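Long-range contacts in porin (Acinetobacter baumannii AB307-0294, PDB 5DL7), which probably forms a beta-barrel porin channel that lets small solutes, perhaps including vanillate, cross the bacterial outer membrane: residues S59-G64 with K114-K119; E121-D126 with G148-S153; P132-S137 with F198-G203; T194-Y199 with E218-Y223. All blocks are in the same frame, centred on the assembly; numbering follows the deposited sequence.

Contact 1: S59-G64 with K114-K119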
# COMPACT_ATOMS: atom_id res chain seq x y z
N SER A 59 6.74 -14.74 18.11
CA SER A 59 6.90 -15.31 19.38
C SER A 59 6.87 -14.12 20.42
O SER A 59 6.89 -12.99 20.07
CB SER A 59 8.16 -16.08 19.60
OG SER A 59 9.19 -15.08 19.63
N GLY A 60 6.64 -14.46 21.69
CA GLY A 60 6.92 -13.48 22.75
C GLY A 60 8.43 -13.51 22.99
O GLY A 60 9.22 -14.11 22.22
N TYR A 61 8.83 -12.96 24.13
CA TYR A 61 10.22 -12.78 24.46
C TYR A 61 10.68 -13.63 25.57
O TYR A 61 9.93 -13.87 26.55
CB TYR A 61 10.41 -11.24 24.70
CG TYR A 61 10.39 -10.40 23.52
CD1 TYR A 61 11.58 -10.19 22.77
CD2 TYR A 61 9.24 -9.73 23.08
CE1 TYR A 61 11.62 -9.38 21.71
CE2 TYR A 61 9.27 -8.88 22.03
CZ TYR A 61 10.48 -8.65 21.33
OH TYR A 61 10.49 -7.82 20.28
N THR A 62 11.92 -14.15 25.51
CA THR A 62 12.50 -14.87 26.58
C THR A 62 12.63 -13.94 27.88
O THR A 62 12.67 -12.72 27.80
CB THR A 62 13.91 -15.62 26.29
OG1 THR A 62 14.84 -14.71 25.76
CG2 THR A 62 13.86 -16.68 25.20
N GLU A 63 12.67 -14.57 29.07
CA GLU A 63 12.77 -13.77 30.31
C GLU A 63 14.22 -13.44 30.35
O GLU A 63 15.02 -14.21 29.89
CB GLU A 63 12.33 -14.54 31.60
CG GLU A 63 10.96 -15.23 31.58
CD GLU A 63 9.70 -14.39 31.17
OE1 GLU A 63 9.72 -13.34 30.49
OE2 GLU A 63 8.59 -14.88 31.47
N GLY A 64 14.56 -12.30 30.93
CA GLY A 64 15.98 -11.93 31.10
C GLY A 64 15.92 -10.43 31.06
O GLY A 64 14.87 -9.89 30.63
N LYS A 114 14.60 -11.07 17.09
CA LYS A 114 14.26 -9.86 17.87
C LYS A 114 14.73 -9.96 19.23
O LYS A 114 14.90 -11.01 19.87
CB LYS A 114 12.73 -9.59 17.74
CG LYS A 114 11.90 -10.64 18.32
CD LYS A 114 10.40 -10.38 17.97
CE LYS A 114 9.69 -11.39 18.88
NZ LYS A 114 8.27 -11.32 18.44
N ALA A 115 15.06 -8.77 19.78
CA ALA A 115 15.51 -8.61 21.13
C ALA A 115 14.86 -7.38 21.81
O ALA A 115 14.64 -6.39 21.14
CB ALA A 115 17.03 -8.37 21.17
N LYS A 116 14.57 -7.51 23.11
CA LYS A 116 13.89 -6.48 23.83
C LYS A 116 14.58 -6.18 25.16
O LYS A 116 14.94 -7.07 25.85
CB LYS A 116 12.50 -6.96 24.07
CG LYS A 116 11.69 -5.93 24.81
CD LYS A 116 10.25 -6.10 24.50
CE LYS A 116 9.56 -6.75 25.63
NZ LYS A 116 8.27 -6.02 25.60
N PHE A 117 14.74 -4.89 25.40
CA PHE A 117 15.20 -4.35 26.66
C PHE A 117 14.23 -3.26 27.09
O PHE A 117 14.04 -2.31 26.38
CB PHE A 117 16.61 -3.70 26.46
CG PHE A 117 17.14 -3.03 27.69
CD1 PHE A 117 17.41 -3.78 28.79
CD2 PHE A 117 17.37 -1.65 27.72
CE1 PHE A 117 17.87 -3.23 29.99
CE2 PHE A 117 17.89 -1.07 28.89
CZ PHE A 117 18.09 -1.85 30.02
N ARG A 118 13.62 -3.40 28.29
CA ARG A 118 12.47 -2.57 28.60
C ARG A 118 11.47 -2.40 27.50
O ARG A 118 10.93 -3.41 27.01
CB ARG A 118 13.02 -1.27 29.09
CG ARG A 118 13.86 -1.44 30.31
CD ARG A 118 14.69 -0.21 30.60
NE ARG A 118 13.82 0.92 30.94
CZ ARG A 118 13.40 1.22 32.18
NH1 ARG A 118 13.75 0.52 33.26
NH2 ARG A 118 12.63 2.28 32.36
N LYS A 119 11.19 -1.18 26.98
CA LYS A 119 10.17 -1.09 25.95
C LYS A 119 10.85 -0.70 24.58
O LYS A 119 10.28 0.01 23.74
CB LYS A 119 9.02 -0.12 26.27
CG LYS A 119 8.34 -0.35 27.66
CD LYS A 119 7.22 0.73 27.71
CE LYS A 119 6.44 0.85 28.97
NZ LYS A 119 5.57 -0.35 28.98
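The ring of Tyr61 is held between two lysine side chains, each meeting it at about a right angle. Over one face lies Lys116, whose CB is 3.7 Å from the centroid of the Tyr61 ring, while its CD is 3.8 Å from Tyr61 CE2. Lys114 occupies the opposite face, with its CE 4.0 Å from the centroid. These are CH-pi contacts, and lysine suits them because its methylenes can cross an aromatic face while the ammonium group remains available for polar partners. The charge adds an off-centre cation-pi contact, Lys114 NZ standing 4.8 Å from the Tyr61 centroid. Polar bonds then fix the ends. Extended beyond CG, Lys114 brings NZ to within 2.7 Å of Ser59 O, tilted 29° from the carbonyl plane. The same ammonium forms a salt bridge with Asp71, so its charge is balanced where the side chain is buried. A tyrosine is apt here because its hydroxyl, alongside Lys114 CD, hydrogen-bonds to Glu121. The loop between strands 46-58 and 66-79 is thus pinned across to strand 105-117, as in the short strand-connecting turns of a porin barrel, probably at its periplasmic end.

Contact 2: E121-D126 with G148-S153. With C8E ((hydroxyethyloxy)tri(ethyloxy)octane), chain J.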
# COMPACT_ATOMS: atom_id res chain seq x y z
N GLU A 121 12.81 -2.36 21.22
CA GLU A 121 12.93 -3.65 20.52
C GLU A 121 13.76 -3.50 19.25
O GLU A 121 13.70 -2.45 18.60
CB GLU A 121 11.58 -4.12 20.13
CG GLU A 121 10.68 -4.49 21.25
CD GLU A 121 9.24 -4.67 20.83
OE1 GLU A 121 8.87 -5.84 20.52
OE2 GLU A 121 8.63 -3.59 20.58
N LEU A 122 14.63 -4.48 19.00
CA LEU A 122 15.50 -4.48 17.85
C LEU A 122 15.08 -5.77 17.04
O LEU A 122 14.94 -6.83 17.61
CB LEU A 122 16.92 -4.57 18.33
CG LEU A 122 18.00 -4.65 17.19
CD1 LEU A 122 17.94 -3.41 16.41
CD2 LEU A 122 19.41 -4.90 17.74
N PHE A 123 14.94 -5.61 15.74
CA PHE A 123 14.53 -6.68 14.80
C PHE A 123 15.54 -6.74 13.67
O PHE A 123 15.93 -5.67 13.22
CB PHE A 123 13.20 -6.41 14.16
CG PHE A 123 12.05 -6.19 15.13
CD1 PHE A 123 11.82 -4.91 15.69
CD2 PHE A 123 11.12 -7.20 15.36
CE1 PHE A 123 10.76 -4.66 16.63
CE2 PHE A 123 10.03 -6.99 16.30
CZ PHE A 123 9.89 -5.71 16.91
N VAL A 124 16.07 -7.97 13.37
CA VAL A 124 17.07 -8.12 12.37
C VAL A 124 16.57 -9.22 11.43
O VAL A 124 16.25 -10.34 11.90
CB VAL A 124 18.42 -8.52 13.01
CG1 VAL A 124 19.40 -8.78 11.84
CG2 VAL A 124 18.92 -7.41 13.92
N GLY A 125 16.54 -8.94 10.16
CA GLY A 125 16.14 -9.95 9.16
C GLY A 125 15.14 -9.44 8.23
O GLY A 125 15.26 -8.35 7.66
N ASP A 126 14.09 -10.23 8.02
CA ASP A 126 13.05 -9.95 7.09
C ASP A 126 12.01 -9.03 7.82
O ASP A 126 11.78 -9.33 8.98
CB ASP A 126 12.37 -11.18 6.60
CG ASP A 126 13.44 -12.12 5.52
OD1 ASP A 126 13.80 -11.64 4.25
OD2 ASP A 126 13.92 -13.22 6.01
N GLY A 148 16.86 -6.13 6.62
CA GLY A 148 17.71 -5.15 7.36
C GLY A 148 17.45 -5.21 8.83
O GLY A 148 17.25 -6.30 9.43
N ILE A 149 17.43 -4.00 9.43
CA ILE A 149 17.31 -3.82 10.88
C ILE A 149 16.21 -2.76 11.07
O ILE A 149 15.99 -1.79 10.33
CB ILE A 149 18.61 -3.28 11.42
CG1 ILE A 149 19.68 -4.38 11.25
CG2 ILE A 149 18.45 -2.95 12.87
CD1 ILE A 149 21.04 -3.68 11.16
N ARG A 150 15.44 -3.07 12.13
CA ARG A 150 14.35 -2.14 12.58
C ARG A 150 14.59 -1.97 14.09
O ARG A 150 14.81 -2.87 14.82
CB ARG A 150 12.96 -2.74 12.37
CG ARG A 150 11.72 -1.87 12.80
CD ARG A 150 10.47 -2.70 12.91
NE ARG A 150 9.34 -1.81 13.13
CZ ARG A 150 8.21 -2.18 13.77
NH1 ARG A 150 8.01 -3.37 14.10
NH2 ARG A 150 7.27 -1.26 14.01
N PHE A 151 14.45 -0.73 14.54
CA PHE A 151 14.50 -0.44 16.00
C PHE A 151 13.21 0.36 16.33
O PHE A 151 12.75 1.24 15.58
CB PHE A 151 15.66 0.44 16.33
CG PHE A 151 15.65 0.86 17.84
CD1 PHE A 151 16.10 0.03 18.74
CD2 PHE A 151 15.10 2.15 18.19
CE1 PHE A 151 16.08 0.33 20.12
CE2 PHE A 151 15.08 2.49 19.55
CZ PHE A 151 15.57 1.58 20.48
N VAL A 152 12.62 -0.03 17.48
CA VAL A 152 11.33 0.57 17.88
C VAL A 152 11.49 0.84 19.38
O VAL A 152 11.98 -0.01 20.16
CB VAL A 152 10.11 -0.27 17.73
CG1 VAL A 152 8.87 0.46 18.22
CG2 VAL A 152 9.85 -0.50 16.35
N SER A 153 11.18 2.10 19.82
CA SER A 153 11.17 2.38 21.31
C SER A 153 9.78 2.86 21.63
O SER A 153 9.27 3.83 21.06
CB SER A 153 12.17 3.39 21.76
OG SER A 153 12.08 3.57 23.16
C10 C8E J . 21.67 -5.27 7.42
C11 C8E J . 21.17 -6.63 6.87
O12 C8E J . 21.02 -7.59 7.93
C13 C8E J . 19.96 -8.62 7.85
C14 C8E J . 20.07 -9.81 6.84
O15 C8E J . 18.99 -10.72 7.20
C16 C8E J . 18.73 -12.00 6.65
C17 C8E J . 17.54 -12.78 7.28
O18 C8E J . 18.06 -12.83 8.61
C19 C8E J . 17.25 -13.43 9.58
C20 C8E J . 18.11 -13.15 10.83
O21 C8E J . 17.61 -13.99 11.84
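Phe123 has CG beside its backbone N (chi1 -56°), whereas Arg150 sends CG anti to its own N (chi1 -180°) and stays extended to NE; together these torsions lay ring and arginine side by side, pointing the same way. Phe123 CD1 meets Arg150 CD at 3.8 Å, and NH1 reaches over the ring face, 4.0 Å from Phe123 CE1, with the two planes 30° apart. Arg150 NH2 forms a salt bridge with Glu162, which holds the charged end in place, and Val152 CG2 lies against one face of the guanidinium. The other side of the sheet is apolar: Leu122 CD1 touches Ile149 CG2 at 3.6 Å and Val124 CG2 touches Ile149 CG1 at 4.1 Å, branched residues consistent with a lipid-facing surface. Paired backbone hydrogen bonds join Glu121 with Val152, Phe123 with Arg150 and Gly125 with Gly148. Both chains turn a corner at these glycines, and Gly125 has backbone angles that call for glycine. A detergent molecule rests there, its O18 3.5 Å from Gly125 CA. Antiparallel neighbours with a mixed inner face and an apolar outer one are as expected in the wall of an outer-membrane beta-barrel.

Contact 3: P132-S137 with F198-G203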
# COMPACT_ATOMS: atom_id res chain seq x y z
N PRO A 132 5.16 5.97 6.31
CA PRO A 132 4.95 6.70 5.05
C PRO A 132 6.12 6.84 4.12
O PRO A 132 5.99 7.01 2.93
CB PRO A 132 4.53 8.14 5.54
CG PRO A 132 4.22 7.93 6.96
CD PRO A 132 4.87 6.70 7.54
N THR A 133 7.37 6.70 4.67
CA THR A 133 8.58 6.69 3.87
C THR A 133 8.94 5.26 3.32
O THR A 133 9.81 5.21 2.51
CB THR A 133 9.73 7.17 4.74
OG1 THR A 133 9.72 6.52 5.97
CG2 THR A 133 9.52 8.75 4.92
N ILE A 134 8.28 4.23 3.83
CA ILE A 134 8.59 2.82 3.47
C ILE A 134 7.40 2.01 3.96
O ILE A 134 7.31 1.63 5.10
CB ILE A 134 9.97 2.35 3.95
CG1 ILE A 134 10.26 0.86 3.49
CG2 ILE A 134 10.22 2.58 5.42
CD1 ILE A 134 11.62 0.36 3.69
N PHE A 135 6.53 1.73 3.01
CA PHE A 135 5.31 1.01 3.36
C PHE A 135 5.16 -0.21 2.47
O PHE A 135 4.97 -0.15 1.27
CB PHE A 135 4.09 1.96 3.12
CG PHE A 135 2.85 1.47 3.84
CD1 PHE A 135 2.05 0.51 3.22
CD2 PHE A 135 2.49 1.88 5.05
CE1 PHE A 135 0.88 0.03 3.80
CE2 PHE A 135 1.35 1.29 5.70
CZ PHE A 135 0.62 0.37 5.05
N SER A 136 5.27 -1.38 3.13
CA SER A 136 5.16 -2.64 2.35
C SER A 136 3.79 -2.70 1.63
O SER A 136 2.73 -2.58 2.24
CB SER A 136 5.17 -3.77 3.32
OG SER A 136 4.57 -4.99 2.80
N SER A 137 3.85 -2.92 0.37
CA SER A 137 2.60 -3.10 -0.38
C SER A 137 1.84 -4.37 0.04
O SER A 137 2.34 -5.48 -0.05
CB SER A 137 2.85 -3.18 -1.90
OG SER A 137 1.64 -3.39 -2.59
N PHE A 198 18.83 2.06 2.23
CA PHE A 198 17.75 2.97 2.50
C PHE A 198 17.70 3.04 4.06
O PHE A 198 17.76 2.00 4.74
CB PHE A 198 16.45 2.48 1.96
CG PHE A 198 15.24 3.30 2.35
CD1 PHE A 198 14.56 2.92 3.50
CD2 PHE A 198 14.80 4.45 1.70
CE1 PHE A 198 13.53 3.73 3.99
CE2 PHE A 198 13.63 5.15 2.11
CZ PHE A 198 13.00 4.77 3.27
N TYR A 199 17.54 4.24 4.56
CA TYR A 199 17.26 4.35 5.99
C TYR A 199 16.16 5.40 6.24
O TYR A 199 15.92 6.33 5.43
CB TYR A 199 18.45 4.68 6.77
CG TYR A 199 18.88 6.04 6.81
CD1 TYR A 199 18.43 6.92 7.80
CD2 TYR A 199 19.84 6.54 5.97
CE1 TYR A 199 18.69 8.29 7.75
CE2 TYR A 199 20.15 7.93 5.99
CZ TYR A 199 19.59 8.79 6.87
OH TYR A 199 19.87 10.19 6.80
N THR A 200 15.42 5.14 7.34
CA THR A 200 14.39 6.12 7.76
C THR A 200 14.33 6.10 9.31
O THR A 200 14.60 5.07 9.92
CB THR A 200 13.00 5.87 7.10
OG1 THR A 200 12.12 6.99 7.31
CG2 THR A 200 12.43 4.61 7.56
N LEU A 201 14.03 7.27 9.86
CA LEU A 201 13.77 7.34 11.29
C LEU A 201 12.76 8.47 11.60
O LEU A 201 12.56 9.41 10.87
CB LEU A 201 15.03 7.51 12.05
CG LEU A 201 15.66 8.80 12.10
CD1 LEU A 201 16.91 8.70 13.02
CD2 LEU A 201 16.10 9.22 10.70
N GLY A 202 12.01 8.25 12.70
CA GLY A 202 11.10 9.30 13.12
C GLY A 202 10.22 8.78 14.24
O GLY A 202 10.58 7.88 15.02
N GLY A 203 9.10 9.36 14.33
CA GLY A 203 8.20 9.04 15.42
C GLY A 203 6.73 9.31 15.15
O GLY A 203 6.37 10.08 14.28
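This is a buried contact between a short segment that includes strand 134-135 and the longer strand 198-206: Thr133 and Ile134, which follow strand 126-131, pack on Phe198 and Thr200. It is consistent with the inward-folded third loop that narrows the channel in porins of this kind, here resting against the inner wall. The polar half is a hydrogen bond in which Thr133 OG1 donates to Thr200 OG1 at 2.8 Å. Thr200 in turn gives its proton to the backbone oxygen of His216, so the two threonine hydroxyls form a short relay that ends on the next strand and leaves the buried OG1 of Thr200 both accepting and donating. Threonine serves well at position 200, its hydroxyl in this relay and its methyl against Ile134. The apolar half belongs to Ile134, which runs alongside Phe198 but points the opposite way. With CG1 anti to its backbone N (chi1 -178°), Ile134 carries its CD1 to 3.9 Å from Phe198 CD1, while CG2 bridges two partners, lying 3.8 Å from Phe198 CE1 and 3.7 Å from Thr200 CG2. The backbone also comes close, Thr133 O being 3.3 Å from Phe198 CZ. Val166 of strand 159-170 touches both Ile134 and Phe198, Leu296, from a loop far along the chain, packs on the same two, and Ala217 of strand 210-219 borders Phe198 and Thr200.

Contact 4: T194-Y199 with E218-Y223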
# COMPACT_ATOMS: atom_id res chain seq x y z
N THR A 194 18.43 1.48 -8.85
CA THR A 194 18.58 0.74 -7.61
C THR A 194 19.82 1.29 -6.90
O THR A 194 20.74 1.92 -7.46
CB THR A 194 18.67 -0.76 -7.78
OG1 THR A 194 19.83 -0.98 -8.56
CG2 THR A 194 17.46 -1.38 -8.46
N THR A 195 19.93 0.91 -5.65
CA THR A 195 21.04 1.34 -4.81
C THR A 195 21.29 0.39 -3.67
O THR A 195 20.57 -0.57 -3.52
CB THR A 195 20.73 2.85 -4.32
OG1 THR A 195 21.92 3.43 -3.79
CG2 THR A 195 19.62 2.85 -3.33
N ASP A 196 22.25 0.68 -2.83
CA ASP A 196 22.46 -0.33 -1.87
C ASP A 196 21.93 -0.15 -0.50
O ASP A 196 22.26 -0.98 0.39
CB ASP A 196 23.80 -0.72 -1.77
CG ASP A 196 24.65 0.34 -1.49
OD1 ASP A 196 24.28 1.34 -0.95
OD2 ASP A 196 25.80 0.18 -2.06
N SER A 197 21.30 0.98 -0.23
CA SER A 197 20.71 1.11 1.09
C SER A 197 19.69 2.21 1.20
O SER A 197 19.64 3.13 0.42
CB SER A 197 21.82 1.18 2.12
OG SER A 197 22.30 2.48 2.13
N PHE A 198 18.83 2.06 2.23
CA PHE A 198 17.75 2.97 2.50
C PHE A 198 17.70 3.04 4.06
O PHE A 198 17.76 2.00 4.74
CB PHE A 198 16.45 2.48 1.96
CG PHE A 198 15.24 3.30 2.35
CD1 PHE A 198 14.56 2.92 3.50
CD2 PHE A 198 14.80 4.45 1.70
CE1 PHE A 198 13.53 3.73 3.99
CE2 PHE A 198 13.63 5.15 2.11
CZ PHE A 198 13.00 4.77 3.27
N TYR A 199 17.54 4.24 4.56
CA TYR A 199 17.26 4.35 5.99
C TYR A 199 16.16 5.40 6.24
O TYR A 199 15.92 6.33 5.43
CB TYR A 199 18.45 4.68 6.77
CG TYR A 199 18.88 6.04 6.81
CD1 TYR A 199 18.43 6.92 7.80
CD2 TYR A 199 19.84 6.54 5.97
CE1 TYR A 199 18.69 8.29 7.75
CE2 TYR A 199 20.15 7.93 5.99
CZ TYR A 199 19.59 8.79 6.87
OH TYR A 199 19.87 10.19 6.80
N GLU A 218 16.35 8.50 3.61
CA GLU A 218 17.35 8.64 2.55
C GLU A 218 17.41 7.31 1.82
O GLU A 218 17.83 6.31 2.38
CB GLU A 218 18.68 9.09 3.06
CG GLU A 218 19.67 9.23 1.91
CD GLU A 218 21.08 9.60 2.39
OE1 GLU A 218 21.19 10.61 3.00
OE2 GLU A 218 21.94 8.76 2.32
N LEU A 219 17.18 7.39 0.48
CA LEU A 219 17.52 6.24 -0.44
C LEU A 219 18.82 6.65 -1.10
O LEU A 219 18.87 7.65 -1.86
CB LEU A 219 16.41 6.12 -1.46
CG LEU A 219 16.50 5.05 -2.50
CD1 LEU A 219 16.52 3.67 -1.84
CD2 LEU A 219 15.39 5.13 -3.50
N LYS A 220 19.86 5.91 -0.75
CA LYS A 220 21.28 6.36 -0.97
C LYS A 220 21.48 6.68 -2.47
O LYS A 220 21.13 5.87 -3.34
CB LYS A 220 22.22 5.27 -0.59
CG LYS A 220 23.69 5.74 -0.74
CD LYS A 220 24.55 4.62 -0.31
CE LYS A 220 26.04 4.89 -0.51
NZ LYS A 220 26.49 3.48 -0.81
N ASP A 221 21.97 7.89 -2.78
CA ASP A 221 22.32 8.37 -4.15
C ASP A 221 21.10 8.53 -5.01
O ASP A 221 21.24 8.66 -6.25
CB ASP A 221 23.35 7.37 -4.72
CG ASP A 221 24.69 7.52 -4.14
OD1 ASP A 221 25.17 8.62 -3.91
OD2 ASP A 221 25.34 6.46 -3.96
N ILE A 222 19.88 8.57 -4.46
CA ILE A 222 18.66 8.74 -5.17
C ILE A 222 17.86 9.92 -4.65
O ILE A 222 17.73 10.90 -5.30
CB ILE A 222 17.81 7.47 -5.33
CG1 ILE A 222 18.69 6.34 -6.00
CG2 ILE A 222 16.61 7.77 -6.17
CD1 ILE A 222 17.94 5.05 -6.16
N TYR A 223 17.36 9.81 -3.43
CA TYR A 223 16.56 10.94 -2.87
C TYR A 223 16.67 10.95 -1.34
O TYR A 223 16.90 9.90 -0.72
CB TYR A 223 15.15 10.98 -3.32
CG TYR A 223 14.26 9.88 -2.86
CD1 TYR A 223 13.78 9.89 -1.52
CD2 TYR A 223 13.86 8.82 -3.60
CE1 TYR A 223 12.93 8.89 -1.09
CE2 TYR A 223 12.98 7.83 -3.18
CZ TYR A 223 12.54 7.77 -1.93
OH TYR A 223 11.72 6.80 -1.41
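Antiparallel pairing joins the open ends of the beta hairpin 198-206/210-219, with Tyr199 and Glu218 as a hydrogen-bonded pair, Phe198 and Leu219 as a non-hydrogen-bonded one, and Lys220 N extending the pattern to Ser197 O at 3.0 Å. The chain then turns at Lys220 and Asp221, and Ile222 and Tyr223, both facing Leu219, form a classic beta bulge in which the Leu219 oxygen accepts from both their amides. Tyr199 crosses Glu218 at a slant, its CE2 3.5 Å from Glu218 CB, while its hydroxyl bonds to His216. Leu219 serves three neighbours: its CB meets the edge of the Phe198 ring, 3.9 Å from CD2, and also lies over the centre of the Tyr223 ring, and its CD1 reaches Thr195 CG2 at 3.5 Å. Ile222 CD1 approaches the same methyl at 4.0 Å, so Thr195 touches both aliphatic side chains. Nearer the surface, the long arm of Lys220 reaches back to Asp196 and forms a salt bridge, NZ to OD1 3.1 Å, on the syn lone pair. Thr195 supplies both a methyl and a donor: with its hydroxyl anti to the backbone N (chi1 -166°), OG1 comes 2.6 Å from Lys220 O, approaching from 42° above the carbonyl plane.

Each of the four contacts uses at least one strand of the antiparallel barrel wall. Contact 1 closes before contact 2 opens, and the two touch, centres about 12 Å apart, through the adjacent strands 105-117 and 120-124. Contact 2 and contact 3 alternate along the chain: 132-137 lies in the sequence between the two segments of contact 2 and reaches strand 198-206, with centres about 13 Å apart and no direct touch. Contacts 3 and 4 share Phe198 and Tyr199, so one strand carries the inner loop and pairs with strand 210-219. Contacts 1 and 4 are the most distant, about 31 Å between centres. Strand pairing in contacts 2 and 4 thus builds the wall, contact 1 ties a loop to strand 105-117, and contact 3 fixes a loop inside.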